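Local coordinates for heme-binding protein A / AI-2 binding protein A (Helicobacter pylori SS1, PDB 6OFQ) that binds the peptide STSA and probably delivers peptides in the periplasm to an ABC transporter for uptake, at residues W428-D431 and D436-L439; V66-G71 and A430-P435; K445-A448 and Q454-S457. All coordinates share one frame; numbering follows the deposited sequence.

Interaction 1: W428-D431 and D436-L439; sequences WMAD and DNFL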
loop_
_atom_site.group_PDB
_atom_site.type_symbol
_atom_site.label_atom_id
_atom_site.label_comp_id
_atom_site.label_asym_id
_atom_site.label_seq_id
_atom_site.Cartn_x
_atom_site.Cartn_y
_atom_site.Cartn_z
ATOM N N TRP A 428 3.671 3.490 4.569
ATOM C CA TRP A 428 2.850 2.316 4.288
ATOM C C TRP A 428 1.433 2.498 4.793
ATOM O O TRP A 428 1.195 3.014 5.918
ATOM C CB TRP A 428 3.395 1.087 4.993
ATOM C CG TRP A 428 2.855 -0.242 4.573
ATOM C CD1 TRP A 428 2.049 -1.081 5.306
ATOM C CD2 TRP A 428 3.209 -0.948 3.398
ATOM N NE1 TRP A 428 1.889 -2.267 4.650
ATOM C CE2 TRP A 428 2.590 -2.207 3.465
ATOM C CE3 TRP A 428 3.976 -0.623 2.265
ATOM C CZ2 TRP A 428 2.694 -3.130 2.447
ATOM C CZ3 TRP A 428 4.099 -1.563 1.287
ATOM C CH2 TRP A 428 3.495 -2.810 1.397
ATOM N N MET A 429 0.487 2.131 3.976
ATOM C CA MET A 429 -0.923 1.985 4.353
ATOM C C MET A 429 -1.180 0.492 4.435
ATOM O O MET A 429 -0.886 -0.277 3.505
ATOM C CB MET A 429 -1.759 2.555 3.211
ATOM C CG MET A 429 -3.234 2.229 3.268
ATOM S SD MET A 429 -4.027 2.874 4.767
ATOM C CE MET A 429 -5.627 2.038 4.705
ATOM N N ALA A 430 -1.740 0.055 5.566
ATOM C CA ALA A 430 -2.152 -1.340 5.704
ATOM C C ALA A 430 -2.935 -1.818 4.514
ATOM O O ALA A 430 -3.921 -1.198 4.120
ATOM C CB ALA A 430 -2.967 -1.555 6.963
ATOM N N ASP A 431 -2.570 -3.010 4.034
ATOM C CA ASP A 431 -3.400 -3.742 3.097
ATOM C C ASP A 431 -4.463 -4.583 3.779
ATOM O O ASP A 431 -5.497 -4.868 3.190
ATOM C CB ASP A 431 -2.560 -4.646 2.165
ATOM C CG ASP A 431 -1.453 -3.846 1.488
ATOM O OD1 ASP A 431 -1.795 -2.845 0.773
ATOM O OD2 ASP A 431 -0.263 -4.203 1.705
ATOM N N ASP A 436 1.425 -8.860 10.386
ATOM C CA ASP A 436 2.281 -9.470 9.371
ATOM C C ASP A 436 2.532 -8.576 8.158
ATOM O O ASP A 436 3.639 -8.537 7.593
ATOM C CB ASP A 436 1.677 -10.799 8.907
ATOM C CG ASP A 436 2.559 -11.557 7.925
ATOM O OD1 ASP A 436 2.310 -11.366 6.717
ATOM O OD2 ASP A 436 3.376 -12.355 8.344
ATOM N N ASN A 437 1.506 -7.816 7.795
ATOM C CA ASN A 437 1.507 -6.966 6.573
ATOM C C ASN A 437 2.512 -5.810 6.729
ATOM O O ASN A 437 2.839 -5.184 5.693
ATOM C CB ASN A 437 0.081 -6.488 6.296
ATOM C CG ASN A 437 -0.034 -5.538 5.098
ATOM O OD1 ASN A 437 -0.367 -4.352 5.298
ATOM N ND2 ASN A 437 0.213 -5.993 3.901
ATOM N N PHE A 438 2.880 -5.452 7.968
ATOM C CA PHE A 438 3.934 -4.468 8.185
ATOM C C PHE A 438 5.220 -5.201 8.530
ATOM O O PHE A 438 6.285 -5.002 7.880
ATOM C CB PHE A 438 3.629 -3.414 9.277
ATOM C CG PHE A 438 2.499 -2.447 8.942
ATOM C CD1 PHE A 438 1.150 -2.850 8.866
ATOM C CD2 PHE A 438 2.785 -1.086 8.858
ATOM C CE1 PHE A 438 0.166 -1.881 8.641
ATOM C CE2 PHE A 438 1.777 -0.153 8.609
ATOM C CZ PHE A 438 0.468 -0.550 8.535
ATOM N N LEU A 439 5.213 -5.942 9.627
ATOM C CA LEU A 439 6.431 -6.511 10.138
ATOM C C LEU A 439 7.080 -7.485 9.155
ATOM O O LEU A 439 8.299 -7.416 8.950
ATOM C CB LEU A 439 6.201 -7.208 11.460
ATOM C CG LEU A 439 5.617 -6.317 12.571
ATOM C CD1 LEU A 439 5.296 -7.196 13.780
ATOM C CD2 LEU A 439 6.601 -5.212 12.930
#
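N437 OD1 is gripped by two donors that reach it from opposite faces of its amide plane. The backbone N of D431 lies 2.9 Å from N437 OD1 on one face, and W428 NE1 lies 3.1 Å from the same oxygen on the other, with the oxygen close to the indole plane. Both donors stand well out of the carbonyl plane. The other half of the amide is used as well: N437 ND2 donates to D431 OD2 over 2.9 Å, nearly straight at 172°, along the anti lone pair of the carboxylate oxygen, which also bonds Y143 OH. With OD1 accepting and ND2 donating, the amide cannot flip without losing these bonds. Its CG is anti to the backbone N (chi1 177°), which carries the group away from its helix toward the strand end.

Beside this, W428 and F438 form a T-shaped pair. W428 CD1 sits over the centre of the F438 ring, 3.4 Å from F438 CE2, with the planes at 71°. A430 CB meets the edge of that ring, 3.6 Å from F438 CE1. The contact closes the short loop by which strand 423-429 of the mixed sheet passes into helix 436-443.

Interaction 2: V66-G71 and A430-P435; sequences VQFKYG and ADIADP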
loop_
_atom_site.group_PDB
_atom_site.type_symbol
_atom_site.label_atom_id
_atom_site.label_comp_id
_atom_site.label_asym_id
_atom_site.label_seq_id
_atom_site.Cartn_x
_atom_site.Cartn_y
_atom_site.Cartn_z
ATOM N N VAL A 66 -11.359 -13.085 -2.347
ATOM C CA VAL A 66 -12.066 -12.500 -1.226
ATOM C C VAL A 66 -11.834 -11.010 -1.212
ATOM O O VAL A 66 -10.868 -10.576 -1.862
ATOM C CB VAL A 66 -11.638 -13.138 0.130
ATOM C CG1 VAL A 66 -11.793 -14.671 0.034
ATOM C CG2 VAL A 66 -10.212 -12.754 0.528
ATOM N N GLN A 67 -12.661 -10.206 -0.575
ATOM C CA GLN A 67 -12.457 -8.784 -0.564
ATOM C C GLN A 67 -12.707 -8.204 0.800
ATOM O O GLN A 67 -13.263 -8.915 1.669
ATOM C CB GLN A 67 -13.307 -8.054 -1.591
ATOM C CG GLN A 67 -14.798 -8.157 -1.332
ATOM C CD GLN A 67 -15.643 -7.651 -2.483
ATOM O OE1 GLN A 67 -15.298 -7.752 -3.653
ATOM N NE2 GLN A 67 -16.837 -7.190 -2.163
ATOM N N PHE A 68 -12.457 -6.916 1.006
ATOM C CA PHE A 68 -12.701 -6.272 2.320
ATOM C C PHE A 68 -13.977 -5.472 2.226
ATOM O O PHE A 68 -14.162 -4.622 1.331
ATOM C CB PHE A 68 -11.477 -5.444 2.710
ATOM C CG PHE A 68 -10.304 -6.343 2.907
ATOM C CD1 PHE A 68 -10.189 -7.078 4.089
ATOM C CD2 PHE A 68 -9.339 -6.436 1.953
ATOM C CE1 PHE A 68 -9.130 -7.967 4.226
ATOM C CE2 PHE A 68 -8.290 -7.324 2.094
ATOM C CZ PHE A 68 -8.224 -8.139 3.194
ATOM N N LYS A 69 -14.904 -5.705 3.134
ATOM C CA LYS A 69 -16.161 -4.973 3.087
ATOM C C LYS A 69 -15.881 -3.454 3.201
ATOM O O LYS A 69 -15.104 -3.015 4.037
ATOM C CB LYS A 69 -17.008 -5.427 4.281
ATOM C CG LYS A 69 -18.262 -4.591 4.471
ATOM C CD LYS A 69 -19.175 -5.209 5.505
ATOM C CE LYS A 69 -20.323 -4.272 5.787
ATOM N NZ LYS A 69 -21.115 -4.875 6.902
ATOM N N TYR A 70 -16.400 -2.668 2.257
ATOM C CA TYR A 70 -16.002 -1.261 2.178
ATOM C C TYR A 70 -16.125 -0.485 3.460
ATOM O O TYR A 70 -17.140 -0.607 4.167
ATOM C CB TYR A 70 -16.738 -0.596 0.995
ATOM C CG TYR A 70 -16.178 0.793 0.728
ATOM C CD1 TYR A 70 -14.900 0.920 0.201
ATOM C CD2 TYR A 70 -16.803 1.962 1.133
ATOM C CE1 TYR A 70 -14.294 2.171 0.066
ATOM C CE2 TYR A 70 -16.211 3.204 0.928
ATOM C CZ TYR A 70 -14.932 3.337 0.448
ATOM O OH TYR A 70 -14.326 4.544 0.325
ATOM N N GLY A 71 -15.034 0.173 3.836
ATOM C CA GLY A 71 -15.001 0.947 5.064
ATOM C C GLY A 71 -14.455 0.209 6.263
ATOM O O GLY A 71 -14.342 0.738 7.375
ATOM N N ALA A 430 -1.740 0.055 5.566
ATOM C CA ALA A 430 -2.152 -1.340 5.704
ATOM C C ALA A 430 -2.935 -1.818 4.514
ATOM O O ALA A 430 -3.921 -1.198 4.120
ATOM C CB ALA A 430 -2.967 -1.555 6.963
ATOM N N ASP A 431 -2.570 -3.010 4.034
ATOM C CA ASP A 431 -3.400 -3.742 3.097
ATOM C C ASP A 431 -4.463 -4.583 3.779
ATOM O O ASP A 431 -5.497 -4.868 3.190
ATOM C CB ASP A 431 -2.560 -4.646 2.165
ATOM C CG ASP A 431 -1.453 -3.846 1.488
ATOM O OD1 ASP A 431 -1.795 -2.845 0.773
ATOM O OD2 ASP A 431 -0.263 -4.203 1.705
ATOM N N ILE A 432 -4.139 -5.102 4.965
ATOM C CA ILE A 432 -4.943 -5.992 5.817
ATOM C C ILE A 432 -4.676 -5.520 7.244
ATOM O O ILE A 432 -3.611 -4.988 7.519
ATOM C CB ILE A 432 -4.579 -7.462 5.559
ATOM C CG1 ILE A 432 -3.200 -7.817 6.083
ATOM C CG2 ILE A 432 -4.833 -7.801 4.097
ATOM C CD1 ILE A 432 -2.882 -9.299 6.017
ATOM N N ALA A 433 -5.630 -5.814 8.127
ATOM C CA ALA A 433 -5.425 -5.442 9.533
ATOM C C ALA A 433 -4.727 -6.575 10.283
ATOM O O ALA A 433 -5.336 -7.332 11.040
ATOM C CB ALA A 433 -6.772 -5.048 10.190
ATOM N N ASP A 434 -3.404 -6.710 10.090
ATOM C CA ASP A 434 -2.672 -7.849 10.613
ATOM C C ASP A 434 -1.245 -7.339 10.690
ATOM O O ASP A 434 -0.665 -6.873 9.704
ATOM C CB ASP A 434 -2.769 -9.057 9.686
ATOM C CG ASP A 434 -2.255 -10.326 10.341
ATOM O OD1 ASP A 434 -1.053 -10.362 10.612
ATOM O OD2 ASP A 434 -3.088 -11.258 10.521
ATOM N N PRO A 435 -0.584 -7.491 11.835
ATOM C CA PRO A 435 0.838 -7.097 11.926
ATOM C C PRO A 435 1.749 -7.686 10.876
ATOM O O PRO A 435 2.778 -7.058 10.546
ATOM C CB PRO A 435 1.236 -7.489 13.365
ATOM C CG PRO A 435 -0.068 -7.461 14.122
ATOM C CD PRO A 435 -1.055 -8.006 13.150
#
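F68 makes the contact for its whole segment, and I432 and D431 are what it meets in A430-P435. Walking from the start, V66 and Q67 lie in the short strand 66-68, an outermost strand of the five-stranded antiparallel sheet, where the backbone of Q67 pairs with E76 of strand 75-85. The next residue, F68, turns its side chain toward the loop. Its CG stands beside the backbone N and anti to the carbonyl carbon (chi1 -64°), and the ring projects far enough for its outer end to arrive first.

Two ring atoms do the touching. F68 CZ is 3.5 Å from I432 CG2, the closest approach of the two segments, and F68 CE2 lies 4.0 Å from the same methyl. F68 CE2 also comes within 3.9 Å of D431 O. Both partners approach the ring obliquely, and no hydrogen bond joins the segments, so the contact rests on apolar packing. The nearest CA atoms, those of F68 and I432, are still 8.5 Å apart, and just 90 Å² is buried: the F68 ring spans most of the gap, meeting the I432 methyl and the D431 carbonyl oxygen. Past F68 the chain moves off from the loop.

I432 divides its branches. CG2 stands beside its own backbone N and is the branch that touches the phenyl ring, whereas CG1 lies between N and the carbonyl carbon (chi1 70°) and leads away from F68. The loop itself bends sharply at A433, the centre of an inverse gamma turn with a weak bond from D434 N to I432 O. This contact joins an edge strand of the antiparallel sheet to the loop between strand 423-429 and helix 436-443, consistent with a meeting of two lobes of a type II periplasmic binding protein.

Interaction 3: K445-A448 and Q454-S457; sequences KQAA and QNGS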
loop_
_atom_site.group_PDB
_atom_site.type_symbol
_atom_site.label_atom_id
_atom_site.label_comp_id
_atom_site.label_asym_id
_atom_site.label_seq_id
_atom_site.Cartn_x
_atom_site.Cartn_y
_atom_site.Cartn_z
ATOM N N LYS A 445 13.817 -10.710 6.879
ATOM C CA LYS A 445 14.843 -11.160 5.950
ATOM C C LYS A 445 14.300 -11.563 4.611
ATOM O O LYS A 445 14.924 -11.248 3.590
ATOM C CB LYS A 445 15.663 -12.277 6.558
ATOM C CG LYS A 445 16.595 -11.736 7.612
ATOM C CD LYS A 445 17.297 -12.841 8.386
ATOM C CE LYS A 445 18.212 -13.552 7.378
ATOM N NZ LYS A 445 19.372 -14.241 8.003
ATOM N N GLN A 446 13.170 -12.247 4.609
ATOM C CA GLN A 446 12.544 -12.623 3.361
ATOM C C GLN A 446 12.327 -11.387 2.510
ATOM O O GLN A 446 12.681 -11.332 1.332
ATOM C CB GLN A 446 11.231 -13.366 3.627
ATOM C CG GLN A 446 10.415 -13.542 2.350
ATOM C CD GLN A 446 11.104 -14.420 1.306
ATOM O OE1 GLN A 446 11.655 -15.472 1.648
ATOM N NE2 GLN A 446 11.041 -14.063 0.048
ATOM N N ALA A 447 11.781 -10.322 3.101
ATOM C CA ALA A 447 11.467 -9.112 2.331
ATOM C C ALA A 447 12.753 -8.468 1.805
ATOM O O ALA A 447 12.769 -7.975 0.672
ATOM C CB ALA A 447 10.670 -8.104 3.147
ATOM N N ALA A 448 13.793 -8.445 2.610
ATOM C CA ALA A 448 15.102 -7.911 2.203
ATOM C C ALA A 448 15.753 -8.700 1.084
ATOM O O ALA A 448 16.591 -8.121 0.328
ATOM C CB ALA A 448 16.046 -7.820 3.378
ATOM N N GLN A 454 10.847 -4.124 -0.663
ATOM C CA GLN A 454 10.062 -3.226 0.180
ATOM C C GLN A 454 10.631 -3.045 1.576
ATOM O O GLN A 454 10.123 -2.206 2.337
ATOM C CB GLN A 454 8.622 -3.749 0.322
ATOM C CG GLN A 454 8.029 -4.026 -1.064
ATOM C CD GLN A 454 6.513 -4.049 -1.095
ATOM O OE1 GLN A 454 5.908 -2.986 -1.169
ATOM N NE2 GLN A 454 5.946 -5.192 -0.835
ATOM N N ASN A 455 11.750 -3.713 1.834
ATOM C CA ASN A 455 12.447 -3.550 3.107
ATOM C C ASN A 455 13.558 -2.516 2.838
ATOM O O ASN A 455 14.738 -2.820 2.571
ATOM C CB ASN A 455 12.986 -4.896 3.585
ATOM C CG ASN A 455 13.679 -4.862 4.923
ATOM O OD1 ASN A 455 14.141 -3.812 5.372
ATOM N ND2 ASN A 455 13.789 -6.009 5.579
ATOM N N GLY A 456 13.150 -1.255 2.928
ATOM C CA GLY A 456 13.997 -0.135 2.515
ATOM C C GLY A 456 15.144 0.115 3.462
ATOM O O GLY A 456 16.085 0.799 3.082
ATOM N N SER A 457 15.124 -0.444 4.658
ATOM C CA SER A 457 16.250 -0.376 5.594
ATOM C C SER A 457 17.235 -1.535 5.438
ATOM O O SER A 457 18.243 -1.629 6.104
ATOM C CB SER A 457 15.750 -0.334 7.056
ATOM O OG SER A 457 15.129 0.902 7.321
HETATM O O HOH W 1 10.484 -6.923 -0.395
#
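N455 buries more surface in this contact than any other residue, and it does so against two small neighbours, A447 and A448, on the last turn of a short helix. The asparagine points its side chain at the helix, with CG anti to the backbone N (chi1 -178°), which carries the amide out toward A448 CB, while CB itself meets A447 CB at 4.0 Å. N455 CB also comes 3.8 Å from A448 N. Further out, N455 ND2 lies 3.6 Å from A448 CB, a van der Waals approach and not a polar bond. Consistent with the small alanine side chains, the CA atoms of A448 and N455 are 5.2 Å apart.

The polar end of N455 is satisfied by other atoms, since ND2 hydrogen-bonds S444 O. The amide therefore reaches past the alanines to S444, the residue just before the helix begins, which should help to fix its rotation.

No direct hydrogen bond crosses between the two segments, but one water does the work. It donates to A447 O at 2.7 Å and accepts from Q454 N, 2.8 Å from the same water. Placed there, it links a carbonyl near the end of the helix to the backbone of the loop. A447 O has a second partner in T453 OG1, which also bonds N455 N, so the loop is held beside the helix both directly and through solvent. Within the loop a weak bond from G456 N to Q454 O, 3.2 Å long, bends the chain about N455.

The contact thus folds the loop that follows helix 445-449 back against that helix, with helix 436-443 touching Q454 and S457, and S457 pairing by backbone bonds with T300, just past strand 292-298.

Strand 66-68 comes first; much later strand 423-429, loop A430-P435 and helix 436-443 follow in turn, then helix 445-449 and its loop. Interactions 1 and 2 share A430 and D431; their centres are about 10 Å apart, and N437 CB meets I432 CG1 at 3.5 Å. Interactions 1 and 3, centres about 13 Å apart, touch where W428 CZ3 lies 3.4 Å from Q454 OE1. Interactions 2 and 3 have centres about 22 Å apart, nearest atoms about 7 Å. Loop 430-435, held by interaction 1 between strand and helix, thus meets edge strand 66-68, while W428 touches the loop after helix 445-449, a continuous path that probably spans two lobes.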